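Local coordinates for interferon-activable protein 202 (Mus musculus, PDB 4L5R) that binds double-stranded DNA non-specifically and inhibits activation of the AIM2 inflammasome, probably by sequestering cytoplasmic DNA, at residues M17-L22 with V42-K47. Sequence-based numbering, arbitrary orientation.
Unlike the reference sequence in segment 42-47: Lys47 (reference Gln).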
loop_
_atom_site.group_PDB
_atom_site.type_symbol
_atom_site.label_atom_id
_atom_site.label_comp_id
_atom_site.label_asym_id
_atom_site.label_seq_id
_atom_site.Cartn_x
_atom_site.Cartn_y
_atom_site.Cartn_z
ATOM N N MET A 17 19.774 0.049 1.646
ATOM C CA MET A 17 19.082 -0.819 2.584
ATOM C C MET A 17 18.667 -2.108 1.884
ATOM O O MET A 17 18.037 -2.078 0.814
ATOM C CB MET A 17 17.833 -0.133 3.160
ATOM C CG MET A 17 17.149 -0.984 4.217
ATOM S SD MET A 17 15.773 -0.162 5.073
ATOM C CE MET A 17 14.626 0.112 3.743
ATOM N N THR A 18 18.995 -3.241 2.496
ATOM C CA THR A 18 18.593 -4.529 1.940
ATOM C C THR A 18 17.270 -5.003 2.546
ATOM O O THR A 18 17.113 -5.033 3.765
ATOM C CB THR A 18 19.676 -5.578 2.165
ATOM O OG1 THR A 18 20.850 -5.188 1.448
ATOM C CG2 THR A 18 19.230 -6.938 1.654
ATOM N N VAL A 19 16.324 -5.369 1.687
ATOM C CA VAL A 19 15.022 -5.867 2.136
ATOM C C VAL A 19 14.659 -7.192 1.462
ATOM O O VAL A 19 15.177 -7.534 0.390
ATOM C CB VAL A 19 13.897 -4.845 1.857
ATOM C CG1 VAL A 19 14.245 -3.484 2.464
ATOM C CG2 VAL A 19 13.619 -4.725 0.350
ATOM N N MET A 20 13.750 -7.934 2.080
ATOM C CA MET A 20 13.223 -9.122 1.441
ATOM C C MET A 20 11.827 -8.795 0.933
ATOM O O MET A 20 10.999 -8.283 1.675
ATOM C CB MET A 20 13.162 -10.313 2.401
ATOM C CG MET A 20 12.690 -11.582 1.692
ATOM S SD MET A 20 12.457 -13.022 2.750
ATOM C CE MET A 20 11.033 -12.543 3.702
ATOM N N VAL A 21 11.569 -9.075 -0.333
ATOM C CA VAL A 21 10.248 -8.803 -0.877
ATOM C C VAL A 21 9.222 -9.814 -0.365
ATOM O O VAL A 21 9.439 -11.029 -0.430
ATOM C CB VAL A 21 10.265 -8.821 -2.407
ATOM C CG1 VAL A 21 8.853 -8.559 -2.948
ATOM C CG2 VAL A 21 11.277 -7.786 -2.927
ATOM N N LEU A 22 8.108 -9.310 0.151
ATOM C CA LEU A 22 7.040 -10.176 0.630
ATOM C C LEU A 22 5.916 -10.281 -0.409
ATOM O O LEU A 22 5.530 -11.380 -0.809
ATOM C CB LEU A 22 6.492 -9.679 1.977
ATOM C CG LEU A 22 7.488 -9.556 3.134
ATOM C CD1 LEU A 22 6.793 -9.182 4.430
ATOM C CD2 LEU A 22 8.207 -10.870 3.282
ATOM N N VAL A 42 7.735 -5.153 1.874
ATOM C CA VAL A 42 9.060 -5.731 2.025
ATOM C C VAL A 42 9.391 -5.746 3.511
ATOM O O VAL A 42 8.712 -5.092 4.305
ATOM C CB VAL A 42 10.117 -4.893 1.305
ATOM C CG1 VAL A 42 9.771 -4.768 -0.197
ATOM C CG2 VAL A 42 10.248 -3.505 1.960
ATOM N N ALA A 43 10.440 -6.476 3.875
ATOM C CA ALA A 43 10.808 -6.596 5.276
ATOM C C ALA A 43 12.320 -6.572 5.466
ATOM O O ALA A 43 13.075 -7.086 4.639
ATOM C CB ALA A 43 10.212 -7.866 5.893
ATOM N N THR A 44 12.748 -5.941 6.553
ATOM C CA THR A 44 14.124 -6.050 7.007
ATOM C C THR A 44 14.104 -6.945 8.234
ATOM O O THR A 44 13.071 -7.507 8.578
ATOM C CB THR A 44 14.715 -4.667 7.371
ATOM O OG1 THR A 44 14.029 -4.130 8.505
ATOM C CG2 THR A 44 14.576 -3.690 6.185
ATOM N N GLU A 45 15.234 -7.073 8.918
ATOM C CA GLU A 45 15.245 -7.847 10.149
ATOM C C GLU A 45 14.453 -7.149 11.271
ATOM O O GLU A 45 14.030 -7.788 12.241
ATOM C CB GLU A 45 16.704 -8.121 10.581
ATOM C CG GLU A 45 16.842 -9.256 11.567
ATOM C CD GLU A 45 18.271 -9.744 11.696
ATOM O OE1 GLU A 45 18.469 -10.828 12.281
ATOM O OE2 GLU A 45 19.189 -9.049 11.209
ATOM N N SER A 46 14.225 -5.841 11.134
ATOM C CA SER A 46 13.653 -5.062 12.236
ATOM C C SER A 46 12.244 -4.520 11.980
ATOM O O SER A 46 11.561 -4.089 12.913
ATOM C CB SER A 46 14.570 -3.891 12.591
ATOM O OG SER A 46 14.899 -3.145 11.434
ATOM N N LYS A 47 11.807 -4.533 10.727
ATOM C CA LYS A 47 10.555 -3.863 10.380
ATOM C C LYS A 47 10.005 -4.419 9.077
ATOM O O LYS A 47 10.748 -4.984 8.273
ATOM C CB LYS A 47 10.823 -2.369 10.163
ATOM C CG LYS A 47 10.616 -1.455 11.349
ATOM C CD LYS A 47 11.199 -0.078 11.037
ATOM C CE LYS A 47 10.602 1.016 11.910
ATOM N NZ LYS A 47 10.768 0.736 13.361
#
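Thr44 and Val19 meet methyl to methyl because both place a branch anti to their own carbonyl carbon: Thr44 (chi1 66°) sends CG2 that way and Val19 (chi1 -54°) sends CG1, and the two lie 3.7 Å apart. Met17, extended through CG and bent only at chi3, crosses the threonine at about a right angle and lays its SD 3.9 Å from Thr44 CG2. The other Val19 branch, CG2, sits obliquely over Val42, 3.6 Å from its CB. Tyr49 and Val51 of strand 48-53 and Ile68 of strand 67-76 pack against this mostly buried apolar face. On the opposite face Leu22 CD1 rests on Ala43 CB at 3.9 Å, with helix 101-108 packed over both.

Between the faces, Met20 and Ala43 form an antiparallel hydrogen-bonded pair. Met20 N reaches Ala43 O at 2.8 Å, nearly straight and in the carbonyl plane; Ala43 N returns a more bent bond (147°) to Met20 O.

Past Ala43 the strand gives way to a turn, where Thr44 OG1 accepts from Ser46 N at 3.1 Å and, weakly, from Lys47 N. A valine in place of Thr44 would probably leave both amides without that acceptor and the turn less firmly held. Val42 to Thr44 belong to a region required for homomultimerization. The whole is the open end of the antiparallel hairpin 17-30/35-43 in the first OB fold of the first HIN-200 domain, finished by an ST turn leading into strand 48-53.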